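Local coordinates for protein probable intron-encoded endonuclease 1 (Wickerhamomyces canadensis, PDB 6X1J) that cuts DNA at a specific recognition sequence as a LAGLIDADG homing endonuclease that takes part in homing of an intron in the mitochondrial 21S rRNA gene, at residues 71-76 and 141-146; 116-121 and 126-131; 181-184 and 189-192. All blocks are in the same frame, centred on the assembly; numbering follows the deposited sequence.

Contact 1 (71-76 and 141-146); sequences IEHIVR and LAYWFM
The polar part of this contact is one hydrogen bond, between H73 NE2 and Y143 OH at 2.8 Å. It is almost straight, at 172°, and either atom could be the donor. H73 turns its ring across by setting CG anti to the backbone N (chi1 174°), which carries the imidazole off helix 68-77 toward the phenol. The two side chains meet at about a right angle, yet their rings are nearly coplanar, with planes 5° apart. They meet rim to rim, centroids 5.9 Å apart, and neither ring covers the other. The hydroxyl lies near the imidazole plane and NE2 lies near the phenol plane, so the bond runs from edge to edge and spans segments 71-76 and 141-146, whose nearest CA atoms, those of I74 and Y143, are still 9.6 Å apart.

The apolar part is smaller. I74 brings only the end of its CG1 branch to the ring, with CD1 3.8 Å from Y143 CE1; the two side chains run antiparallel alongside one another. Within helix 138-148, M146 CE lies over one face of the Y143 ring, toward its rim, 3.5 Å above the plane. Long side chains thus do the joining, and just 113 Å² is buried.

Helix 34-45 fills in beside this bridge: Y143 touches T39 and N43, and I74 also rests on N43. I71 and I74 also pack on F63 and W65 of strand 60-65, while W144 and L141 lean on helix 172-186.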
ATOM      1  N   ILE A  71      -0.790 -10.070   3.780  1.00 24.56           N
ATOM      2  CA  ILE A  71      -1.591 -10.247   2.545  1.00 27.00           C
ATOM      3  C   ILE A  71      -2.991 -10.768   2.889  1.00 26.69           C
ATOM      4  O   ILE A  71      -3.972 -10.327   2.225  1.00 25.82           O
ATOM      5  CB  ILE A  71      -0.886 -11.124   1.495  1.00 26.98           C
ATOM      6  CG1 ILE A  71      -1.591 -11.012   0.143  1.00 26.24           C
ATOM      7  CG2 ILE A  71      -0.819 -12.563   1.952  1.00 28.45           C
ATOM      8  CD1 ILE A  71      -0.747 -11.498  -1.056  1.00 28.16           C
ATOM      9  N   GLU A  72      -3.133 -11.652   3.861  1.00 25.36           N
ATOM     10  CA  GLU A  72      -4.481 -12.181   4.210  1.00 29.56           C
ATOM     11  C   GLU A  72      -5.356 -11.066   4.819  1.00 29.95           C
ATOM     12  O   GLU A  72      -6.585 -10.981   4.489  1.00 27.54           O
ATOM     13  CB  GLU A  72      -4.389 -13.359   5.181  1.00 30.16           C
ATOM     14  CG  GLU A  72      -3.936 -14.651   4.538  1.00 34.94           C
ATOM     15  CD  GLU A  72      -3.681 -15.775   5.536  1.00 37.81           C
ATOM     16  OE1 GLU A  72      -3.982 -15.602   6.757  1.00 38.15           O
ATOM     17  OE2 GLU A  72      -3.152 -16.801   5.107  1.00 37.82           O
ATOM     18  N   HIS A  73      -4.735 -10.157   5.567  1.00 26.82           N
ATOM     19  CA  HIS A  73      -5.401  -8.931   6.082  1.00 29.30           C
ATOM     20  C   HIS A  73      -5.869  -8.006   4.928  1.00 29.31           C
ATOM     21  O   HIS A  73      -6.997  -7.477   5.020  1.00 27.72           O
ATOM     22  CB  HIS A  73      -4.449  -8.198   7.024  1.00 28.32           C
ATOM     23  CG  HIS A  73      -4.993  -6.886   7.462  1.00 28.10           C
ATOM     24  ND1 HIS A  73      -5.999  -6.787   8.416  1.00 27.80           N
ATOM     25  CD2 HIS A  73      -4.689  -5.631   7.065  1.00 25.49           C
ATOM     26  CE1 HIS A  73      -6.270  -5.517   8.621  1.00 25.19           C
ATOM     27  NE2 HIS A  73      -5.488  -4.787   7.793  1.00 27.37           N
ATOM     28  N   ILE A  74      -5.018  -7.761   3.927  1.00 31.43           N
ATOM     29  CA  ILE A  74      -5.315  -6.833   2.788  1.00 32.63           C
ATOM     30  C   ILE A  74      -6.491  -7.431   1.991  1.00 34.06           C
ATOM     31  O   ILE A  74      -7.516  -6.742   1.777  1.00 31.44           O
ATOM     32  CB  ILE A  74      -4.051  -6.609   1.930  1.00 33.14           C
ATOM     33  CG1 ILE A  74      -2.947  -5.872   2.701  1.00 32.85           C
ATOM     34  CG2 ILE A  74      -4.409  -5.884   0.643  1.00 35.22           C
ATOM     35  CD1 ILE A  74      -3.328  -4.486   3.149  1.00 32.01           C
ATOM     36  N   VAL A  75      -6.397  -8.716   1.662  1.00 32.67           N
ATOM     37  CA  VAL A  75      -7.504  -9.456   1.002  1.00 31.46           C
ATOM     38  C   VAL A  75      -8.803  -9.321   1.807  1.00 31.07           C
ATOM     39  O   VAL A  75      -9.823  -9.080   1.152  1.00 29.86           O
ATOM     40  CB  VAL A  75      -7.128 -10.900   0.666  1.00 31.33           C
ATOM     41  CG1 VAL A  75      -8.354 -11.720   0.290  1.00 38.10           C
ATOM     42  CG2 VAL A  75      -6.130 -10.938  -0.474  1.00 31.43           C
ATOM     43  N   ARG A  76      -8.821  -9.423   3.137  1.00 33.11           N
ATOM     44  CA  ARG A  76     -10.099  -9.227   3.894  1.00 31.11           C
ATOM     45  C   ARG A  76     -10.589  -7.785   3.680  1.00 30.75           C
ATOM     46  O   ARG A  76     -11.795  -7.637   3.409  1.00 25.98           O
ATOM     47  CB  ARG A  76     -10.010  -9.604   5.375  1.00 33.12           C
ATOM     48  CG  ARG A  76     -10.037 -11.109   5.638  1.00 39.68           C
ATOM     49  CD  ARG A  76     -10.071 -11.602   7.095  1.00 41.02           C
ATOM     50  NE  ARG A  76      -9.048 -11.008   7.964  1.00 46.83           N
ATOM     51  CZ  ARG A  76      -7.769 -11.421   8.116  1.00 51.88           C
ATOM     52  NH1 ARG A  76      -6.952 -10.749   8.915  1.00 48.63           N
ATOM     53  NH2 ARG A  76      -7.291 -12.475   7.466  1.00 51.94           N
ATOM     54  N   LEU A 141      -1.656   6.589   6.073  1.00 24.41           N
ATOM     55  CA  LEU A 141      -0.242   6.664   6.580  1.00 28.38           C
ATOM     56  C   LEU A 141       0.207   5.304   7.122  1.00 27.27           C
ATOM     57  O   LEU A 141       1.374   4.933   6.860  1.00 27.10           O
ATOM     58  CB  LEU A 141      -0.115   7.681   7.711  1.00 30.30           C
ATOM     59  CG  LEU A 141      -0.019   9.149   7.312  1.00 32.21           C
ATOM     60  CD1 LEU A 141       0.158   9.975   8.568  1.00 32.52           C
ATOM     61  CD2 LEU A 141       1.129   9.378   6.349  1.00 35.08           C
ATOM     62  N   ALA A 142      -0.679   4.591   7.836  1.00 24.93           N
ATOM     63  CA  ALA A 142      -0.352   3.291   8.485  1.00 24.30           C
ATOM     64  C   ALA A 142      -0.042   2.257   7.417  1.00 23.69           C
ATOM     65  O   ALA A 142       0.928   1.498   7.569  1.00 23.87           O
ATOM     66  CB  ALA A 142      -1.476   2.805   9.372  1.00 24.91           C
ATOM     67  N   TYR A 143      -0.867   2.200   6.390  1.00 21.59           N
ATOM     68  CA  TYR A 143      -0.688   1.233   5.278  1.00 23.43           C
ATOM     69  C   TYR A 143       0.590   1.574   4.509  1.00 22.44           C
ATOM     70  O   TYR A 143       1.342   0.660   4.180  1.00 25.30           O
ATOM     71  CB  TYR A 143      -2.006   1.097   4.492  1.00 24.06           C
ATOM     72  CG  TYR A 143      -3.024   0.262   5.235  1.00 23.48           C
ATOM     73  CD1 TYR A 143      -2.983  -1.132   5.209  1.00 25.76           C
ATOM     74  CD2 TYR A 143      -3.962   0.850   6.074  1.00 25.84           C
ATOM     75  CE1 TYR A 143      -3.877  -1.918   5.948  1.00 24.18           C
ATOM     76  CE2 TYR A 143      -4.856   0.082   6.826  1.00 24.88           C
ATOM     77  CZ  TYR A 143      -4.809  -1.301   6.771  1.00 24.08           C
ATOM     78  OH  TYR A 143      -5.710  -2.027   7.505  1.00 24.70           O
ATOM     79  N   TRP A 144       0.830   2.851   4.208  1.00 24.54           N
ATOM     80  CA  TRP A 144       2.070   3.305   3.539  1.00 23.34           C
ATOM     81  C   TRP A 144       3.247   2.825   4.379  1.00 22.17           C
ATOM     82  O   TRP A 144       4.188   2.257   3.838  1.00 21.78           O
ATOM     83  CB  TRP A 144       2.063   4.807   3.465  1.00 24.89           C
ATOM     84  CG  TRP A 144       3.178   5.408   2.690  1.00 24.00           C
ATOM     85  CD1 TRP A 144       4.040   4.804   1.823  1.00 22.76           C
ATOM     86  CD2 TRP A 144       3.411   6.815   2.597  1.00 22.05           C
ATOM     87  NE1 TRP A 144       4.838   5.750   1.239  1.00 22.49           N
ATOM     88  CE2 TRP A 144       4.476   6.989   1.704  1.00 22.44           C
ATOM     89  CE3 TRP A 144       2.832   7.933   3.218  1.00 22.95           C
ATOM     90  CZ2 TRP A 144       4.970   8.261   1.394  1.00 24.13           C
ATOM     91  CZ3 TRP A 144       3.341   9.181   2.948  1.00 22.03           C
ATOM     92  CH2 TRP A 144       4.387   9.336   2.036  1.00 24.65           C
ATOM     93  N   PHE A 145       3.150   3.004   5.679  1.00 22.42           N
ATOM     94  CA  PHE A 145       4.245   2.619   6.605  1.00 25.08           C
ATOM     95  C   PHE A 145       4.414   1.084   6.673  1.00 24.35           C
ATOM     96  O   PHE A 145       5.556   0.584   6.634  1.00 26.26           O
ATOM     97  CB  PHE A 145       4.045   3.279   7.979  1.00 27.95           C
ATOM     98  CG  PHE A 145       5.239   3.043   8.882  1.00 28.29           C
ATOM     99  CD1 PHE A 145       6.403   3.776   8.721  1.00 28.10           C
ATOM    100  CD2 PHE A 145       5.238   2.007   9.799  1.00 28.91           C
ATOM    101  CE1 PHE A 145       7.541   3.478   9.456  1.00 30.94           C
ATOM    102  CE2 PHE A 145       6.372   1.725  10.549  1.00 31.73           C
ATOM    103  CZ  PHE A 145       7.518   2.459  10.376  1.00 30.92           C
ATOM    104  N   MET A 146       3.346   0.280   6.736  1.00 24.44           N
ATOM    105  CA  MET A 146       3.521  -1.201   6.812  1.00 23.03           C
ATOM    106  C   MET A 146       4.156  -1.670   5.502  1.00 23.36           C
ATOM    107  O   MET A 146       5.027  -2.555   5.513  1.00 23.82           O
ATOM    108  CB  MET A 146       2.192  -1.914   7.088  1.00 24.27           C
ATOM    109  CG  MET A 146       1.603  -1.538   8.452  1.00 23.52           C
ATOM    110  SD  MET A 146       0.137  -2.489   8.996  1.00 26.79           S
ATOM    111  CE  MET A 146      -1.222  -1.552   8.299  1.00 25.95           C
TER

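Contact 2 (116-121 and 126-131); sequences GYYFME and IIKPDL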
ATOM      1  N   GLY A 116      -6.927   4.776  -9.623  1.00 24.49           N
ATOM      2  CA  GLY A 116      -6.023   4.395 -10.717  1.00 27.73           C
ATOM      3  C   GLY A 116      -5.614   5.598 -11.574  1.00 31.35           C
ATOM      4  O   GLY A 116      -4.401   5.708 -11.873  1.00 30.22           O
ATOM      5  N   TYR A 117      -6.575   6.457 -11.991  1.00 29.79           N
ATOM      6  CA  TYR A 117      -6.286   7.622 -12.876  1.00 31.56           C
ATOM      7  C   TYR A 117      -5.580   8.698 -12.057  1.00 29.69           C
ATOM      8  O   TYR A 117      -4.727   9.388 -12.612  1.00 29.22           O
ATOM      9  CB  TYR A 117      -7.535   8.117 -13.619  1.00 31.47           C
ATOM     10  CG  TYR A 117      -7.919   7.247 -14.797  1.00 31.71           C
ATOM     11  CD1 TYR A 117      -7.057   7.062 -15.877  1.00 32.12           C
ATOM     12  CD2 TYR A 117      -9.143   6.586 -14.835  1.00 35.28           C
ATOM     13  CE1 TYR A 117      -7.396   6.254 -16.954  1.00 32.05           C
ATOM     14  CE2 TYR A 117      -9.501   5.781 -15.908  1.00 34.97           C
ATOM     15  CZ  TYR A 117      -8.621   5.601 -16.962  1.00 35.74           C
ATOM     16  OH  TYR A 117      -9.004   4.825 -18.025  1.00 42.16           O
ATOM     17  N   TYR A 118      -5.847   8.759 -10.750  1.00 29.92           N
ATOM     18  CA  TYR A 118      -5.274   9.781  -9.851  1.00 28.43           C
ATOM     19  C   TYR A 118      -3.769   9.552  -9.674  1.00 32.16           C
ATOM     20  O   TYR A 118      -3.005  10.569  -9.657  1.00 29.83           O
ATOM     21  CB  TYR A 118      -6.049   9.787  -8.536  1.00 31.70           C
ATOM     22  CG  TYR A 118      -5.677  10.940  -7.658  1.00 32.90           C
ATOM     23  CD1 TYR A 118      -6.215  12.196  -7.869  1.00 35.57           C
ATOM     24  CD2 TYR A 118      -4.746  10.789  -6.654  1.00 36.73           C
ATOM     25  CE1 TYR A 118      -5.834  13.280  -7.095  1.00 38.73           C
ATOM     26  CE2 TYR A 118      -4.359  11.857  -5.861  1.00 39.13           C
ATOM     27  CZ  TYR A 118      -4.900  13.109  -6.089  1.00 39.40           C
ATOM     28  OH  TYR A 118      -4.523  14.155  -5.309  1.00 34.48           O
ATOM     29  N   PHE A 119      -3.344   8.286  -9.593  1.00 30.15           N
ATOM     30  CA  PHE A 119      -1.946   7.875  -9.287  1.00 31.03           C
ATOM     31  C   PHE A 119      -1.140   7.551 -10.542  1.00 29.66           C
ATOM     32  O   PHE A 119       0.090   7.766 -10.535  1.00 27.54           O
ATOM     33  CB  PHE A 119      -1.910   6.640  -8.381  1.00 27.68           C
ATOM     34  CG  PHE A 119      -1.969   7.026  -6.936  1.00 28.48           C
ATOM     35  CD1 PHE A 119      -0.835   7.505  -6.307  1.00 26.81           C
ATOM     36  CD2 PHE A 119      -3.164   6.994  -6.236  1.00 28.40           C
ATOM     37  CE1 PHE A 119      -0.903   7.928  -4.992  1.00 26.55           C
ATOM     38  CE2 PHE A 119      -3.218   7.411  -4.918  1.00 27.19           C
ATOM     39  CZ  PHE A 119      -2.086   7.862  -4.296  1.00 25.84           C
ATOM     40  N   MET A 120      -1.767   6.963 -11.549  1.00 30.06           N
ATOM     41  CA  MET A 120      -0.974   6.442 -12.695  1.00 33.19           C
ATOM     42  C   MET A 120      -1.083   7.393 -13.895  1.00 35.94           C
ATOM     43  O   MET A 120      -2.201   7.760 -14.271  1.00 42.16           O
ATOM     44  CB  MET A 120      -1.439   5.043 -13.105  1.00 31.70           C
ATOM     45  CG  MET A 120      -1.412   4.046 -11.977  1.00 32.98           C
ATOM     46  SD  MET A 120       0.297   3.675 -11.410  1.00 34.72           S
ATOM     47  CE  MET A 120      -0.036   3.983  -9.687  1.00 40.24           C
ATOM     48  N   GLU A 121       0.046   7.669 -14.522  1.00 39.12           N
ATOM     49  CA  GLU A 121       0.185   8.595 -15.662  1.00 46.27           C
ATOM     50  C   GLU A 121       1.368   8.095 -16.474  1.00 46.20           C
ATOM     51  O   GLU A 121       2.486   8.186 -15.960  1.00 50.56           O
ATOM     52  CB  GLU A 121       0.419  10.003 -15.106  1.00 54.33           C
ATOM     53  CG  GLU A 121       0.351  11.124 -16.127  1.00 56.64           C
ATOM     54  CD  GLU A 121       0.599  12.492 -15.511  1.00 53.46           C
ATOM     55  OE1 GLU A 121      -0.406  13.222 -15.259  1.00 45.74           O
ATOM     56  OE2 GLU A 121       1.802  12.800 -15.253  1.00 51.09           O
ATOM     57  N   ILE A 126       2.707   8.622  -9.773  1.00 28.71           N
ATOM     58  CA  ILE A 126       3.093  10.048  -9.624  1.00 30.70           C
ATOM     59  C   ILE A 126       2.378  10.607  -8.399  1.00 30.03           C
ATOM     60  O   ILE A 126       1.405   9.983  -7.914  1.00 30.86           O
ATOM     61  CB  ILE A 126       2.850  10.869 -10.917  1.00 33.78           C
ATOM     62  CG1 ILE A 126       1.395  10.822 -11.414  1.00 38.72           C
ATOM     63  CG2 ILE A 126       3.813  10.402 -12.000  1.00 32.35           C
ATOM     64  CD1 ILE A 126       0.453  11.831 -10.779  1.00 40.99           C
ATOM     65  N   ILE A 127       2.932  11.682  -7.858  1.00 29.09           N
ATOM     66  CA  ILE A 127       2.393  12.378  -6.660  1.00 31.62           C
ATOM     67  C   ILE A 127       1.691  13.657  -7.122  1.00 33.31           C
ATOM     68  O   ILE A 127       2.358  14.585  -7.582  1.00 30.65           O
ATOM     69  CB  ILE A 127       3.499  12.690  -5.653  1.00 31.57           C
ATOM     70  CG1 ILE A 127       4.193  11.405  -5.170  1.00 36.33           C
ATOM     71  CG2 ILE A 127       2.889  13.504  -4.519  1.00 33.38           C
ATOM     72  CD1 ILE A 127       3.253  10.390  -4.494  1.00 29.46           C
ATOM     73  N   LYS A 128       0.378  13.648  -7.029  1.00 35.41           N
ATOM     74  CA  LYS A 128      -0.524  14.764  -7.379  1.00 31.98           C
ATOM     75  C   LYS A 128      -0.357  15.850  -6.340  1.00 32.25           C
ATOM     76  O   LYS A 128      -0.185  15.546  -5.165  1.00 28.58           O
ATOM     77  CB  LYS A 128      -1.969  14.255  -7.444  1.00 35.10           C
ATOM     78  CG  LYS A 128      -2.309  13.560  -8.750  1.00 34.31           C
ATOM     79  CD  LYS A 128      -2.793  14.550  -9.798  1.00 37.34           C
ATOM     80  CE  LYS A 128      -2.667  14.047 -11.214  1.00 36.79           C
ATOM     81  NZ  LYS A 128      -3.677  13.002 -11.455  1.00 36.90           N
ATOM     82  N   PRO A 129      -0.357  17.142  -6.758  1.00 33.20           N
ATOM     83  CA  PRO A 129      -0.103  18.232  -5.834  1.00 32.29           C
ATOM     84  C   PRO A 129      -1.094  18.248  -4.672  1.00 33.44           C
ATOM     85  O   PRO A 129      -0.681  18.757  -3.646  1.00 31.35           O
ATOM     86  CB  PRO A 129      -0.229  19.513  -6.667  1.00 34.61           C
ATOM     87  CG  PRO A 129      -0.074  19.058  -8.117  1.00 36.70           C
ATOM     88  CD  PRO A 129      -0.514  17.608  -8.151  1.00 34.86           C
ATOM     89  N   ASP A 130      -2.304  17.667  -4.784  1.00 30.75           N
ATOM     90  CA  ASP A 130      -3.271  17.803  -3.658  1.00 30.17           C
ATOM     91  C   ASP A 130      -3.459  16.461  -2.933  1.00 28.62           C
ATOM     92  O   ASP A 130      -4.447  16.320  -2.127  1.00 24.97           O
ATOM     93  CB  ASP A 130      -4.600  18.398  -4.114  1.00 30.89           C
ATOM     94  CG  ASP A 130      -5.463  17.477  -4.949  1.00 29.18           C
ATOM     95  OD1 ASP A 130      -4.897  16.772  -5.839  1.00 28.84           O
ATOM     96  OD2 ASP A 130      -6.694  17.500  -4.725  1.00 32.66           O
ATOM     97  N   LEU A 131      -2.647  15.473  -3.285  1.00 26.07           N
ATOM     98  CA  LEU A 131      -2.756  14.121  -2.664  1.00 28.71           C
ATOM     99  C   LEU A 131      -2.825  14.229  -1.129  1.00 30.31           C
ATOM    100  O   LEU A 131      -3.765  13.661  -0.519  1.00 25.80           O
ATOM    101  CB  LEU A 131      -1.552  13.285  -3.069  1.00 29.57           C
ATOM    102  CG  LEU A 131      -1.341  12.006  -2.251  1.00 27.26           C
ATOM    103  CD1 LEU A 131      -2.549  11.080  -2.372  1.00 29.78           C
ATOM    104  CD2 LEU A 131      -0.087  11.313  -2.759  1.00 28.86           C
TER
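Y118 presents one ring face to K128, whose CG sits 3.7 Å above the ring plane, offset toward the rim, in a CH-pi contact. The lysine chain bends at chi2 and again at chi4, and so doubles back along the tyrosine to its backbone: NZ donates to Y118 O at 3.1 Å, tilted out of the carbonyl plane. From there NZ is also in an off-centre cation-pi position, 5.0 Å from the Y118 ring centroid. The carboxylate of E121 may help favour the ammonium charge, though the charged groups do not touch.

At the far end of the ring, Y118 OH donates to D130 OD1 at 2.7 Å. The acceptor oxygen lies in the plane of the phenol, whereas the hydroxyl comes from above the carboxylate, with ring and carboxylate planes 60° apart. The other oxygen, OD2, is held by N134, which helps fix the carboxylate's rotation.

At the edge of the Y118 ring, L131 CD1 reaches both aromatics, 3.8 Å from F119 CZ and 4.0 Å from Y118 CE2. I126 N donates to F119 O at 2.9 Å, and I126 CG1 packs against E121 CB.

The F119-I126 bond extends by one step the pairing of the small, weakly bonded antiparallel hairpin 120-121/124-125. This beta-hairpin follows helix 113-119 and leads the chain back past its last turn, then through a type I turn, K128 to L131, into helix 131-134. It lies on the connection between the two four-stranded sheets of a single-chain LAGLIDADG fold.

Contact 3 (181-184 and 189-192); sequences DLNI and NCSI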
ATOM      1  N   ASP A 181       3.680  18.906   2.609  1.00 30.38           N
ATOM      2  CA  ASP A 181       2.223  18.784   2.913  1.00 32.34           C
ATOM      3  C   ASP A 181       1.975  17.868   4.117  1.00 32.87           C
ATOM      4  O   ASP A 181       1.072  18.191   4.966  1.00 27.52           O
ATOM      5  CB  ASP A 181       1.479  18.349   1.658  1.00 34.55           C
ATOM      6  CG  ASP A 181       1.625  19.375   0.551  1.00 38.19           C
ATOM      7  OD1 ASP A 181       1.911  20.517   0.895  1.00 43.23           O
ATOM      8  OD2 ASP A 181       1.535  19.009  -0.636  1.00 42.10           O
ATOM      9  N   LEU A 182       2.781  16.798   4.261  1.00 32.07           N
ATOM     10  CA  LEU A 182       2.699  15.954   5.476  1.00 29.29           C
ATOM     11  C   LEU A 182       2.972  16.805   6.699  1.00 27.81           C
ATOM     12  O   LEU A 182       2.229  16.631   7.653  1.00 30.59           O
ATOM     13  CB  LEU A 182       3.692  14.796   5.419  1.00 32.63           C
ATOM     14  CG  LEU A 182       3.280  13.638   4.512  1.00 34.48           C
ATOM     15  CD1 LEU A 182       4.458  12.693   4.319  1.00 32.47           C
ATOM     16  CD2 LEU A 182       2.060  12.912   5.082  1.00 34.57           C
ATOM     17  N   ASN A 183       4.011  17.657   6.681  1.00 30.80           N
ATOM     18  CA  ASN A 183       4.430  18.434   7.874  1.00 31.77           C
ATOM     19  C   ASN A 183       3.325  19.442   8.259  1.00 35.97           C
ATOM     20  O   ASN A 183       3.101  19.655   9.469  1.00 32.69           O
ATOM     21  CB  ASN A 183       5.811  19.033   7.652  1.00 34.41           C
ATOM     22  CG  ASN A 183       6.948  18.033   7.800  1.00 35.84           C
ATOM     23  OD1 ASN A 183       6.796  16.931   8.356  1.00 28.84           O
ATOM     24  ND2 ASN A 183       8.120  18.452   7.353  1.00 33.44           N
ATOM     25  N   ILE A 184       2.603  20.001   7.281  1.00 34.29           N
ATOM     26  CA  ILE A 184       1.452  20.916   7.545  1.00 32.65           C
ATOM     27  C   ILE A 184       0.256  20.105   8.051  1.00 30.64           C
ATOM     28  O   ILE A 184      -0.315  20.489   9.087  1.00 31.88           O
ATOM     29  CB  ILE A 184       1.126  21.752   6.294  1.00 33.46           C
ATOM     30  CG1 ILE A 184       2.213  22.813   6.098  1.00 33.96           C
ATOM     31  CG2 ILE A 184      -0.277  22.366   6.374  1.00 31.87           C
ATOM     32  CD1 ILE A 184       2.541  23.093   4.657  1.00 36.71           C
ATOM     33  N   ASN A 189       7.857  16.865  11.383  1.00 33.30           N
ATOM     34  CA  ASN A 189       9.113  17.541  10.984  1.00 33.40           C
ATOM     35  C   ASN A 189       9.924  16.604  10.105  1.00 31.40           C
ATOM     36  O   ASN A 189      11.160  16.571  10.270  1.00 32.10           O
ATOM     37  CB  ASN A 189       9.929  17.960  12.197  1.00 34.61           C
ATOM     38  CG  ASN A 189       9.164  18.935  13.056  1.00 35.89           C
ATOM     39  OD1 ASN A 189       9.207  20.137  12.781  1.00 39.04           O
ATOM     40  ND2 ASN A 189       8.432  18.420  14.041  1.00 31.87           N
ATOM     41  N   CYS A 190       9.261  15.908   9.195  1.00 27.59           N
ATOM     42  CA  CYS A 190       9.940  15.110   8.143  1.00 33.23           C
ATOM     43  C   CYS A 190      10.944  15.986   7.411  1.00 31.05           C
ATOM     44  O   CYS A 190      10.638  17.146   7.203  1.00 37.03           O
ATOM     45  CB  CYS A 190       8.987  14.642   7.049  1.00 35.68           C
ATOM     46  SG  CYS A 190       7.674  13.645   7.755  1.00 48.61           S
ATOM     47  N   SER A 191      12.012  15.397   6.912  1.00 28.79           N
ATOM     48  CA  SER A 191      12.980  16.074   6.020  1.00 28.79           C
ATOM     49  C   SER A 191      13.437  15.026   5.024  1.00 29.84           C
ATOM     50  O   SER A 191      13.190  13.828   5.296  1.00 30.44           O
ATOM     51  CB  SER A 191      14.116  16.644   6.798  1.00 29.22           C
ATOM     52  OG  SER A 191      14.847  15.604   7.449  1.00 31.45           O
ATOM     53  N   ILE A 192      13.986  15.466   3.901  1.00 28.60           N
ATOM     54  CA  ILE A 192      14.428  14.597   2.780  1.00 27.09           C
ATOM     55  C   ILE A 192      15.825  14.027   3.068  1.00 30.84           C
ATOM     56  O   ILE A 192      16.608  14.639   3.812  1.00 31.10           O
ATOM     57  CB  ILE A 192      14.352  15.343   1.432  1.00 31.38           C
ATOM     58  CG1 ILE A 192      14.411  14.351   0.268  1.00 32.58           C
ATOM     59  CG2 ILE A 192      15.419  16.446   1.288  1.00 28.38           C
ATOM     60  CD1 ILE A 192      13.950  14.909  -1.053  1.00 31.89           C
TER
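The flat carboxamide of N183 meets the backbone of C190 along its edge. C190 O lies only 2° out of the amide plane and takes a hydrogen bond from N183 ND2 at 2.8 Å; the donor arrives in the carbonyl plane, on a lone pair, and the bond is fairly straight at 162°. Off that plane, CB and SG of C190 are displaced to one side and N189 N to the other. C190 N returns a second bond to N183 OD1, also 2.8 Å but more bent, and less certain because the position of that oxygen is less sure. If it holds, the pair would grip both the N-H and the C=O of one residue and limit rotation of the carboxamide. N183 CG stands beside its own backbone N, opposite the carbonyl carbon (chi1 -77°), which directs the group from the helix to the loop. N189 N donates to D207 OD2.

The contact ties the last turns of helix 172-186 to the entrance of strand 191-195, an outermost strand of its four-stranded sheet. C190 packs on I179 of that helix and on I201 of strand 198-203, and L182 turns to L141 and W144 of helix 138-148.

In the fold
Along the chain, contact 2 falls between the two halves of contact 1, and contact 3 follows both. Their centres are spread 19 to 23 Å apart. Helix 138-148 links the first and last: L141 and W144 pack on L182. Contacts 2 and 3 barely meet, at P129 and D181, whereas helix 34-45 borders both contact 1 and contact 2. That helix and helix 138-148 lead to the two potassium sites, to which G46 and D148, and D47 and D147, contribute, as expected for the paired LAGLIDADG helices. Contacts 1 and 2 thus lie near the metal-bearing helices, while contact 3 joins helix 172-186 to the second four-stranded sheet.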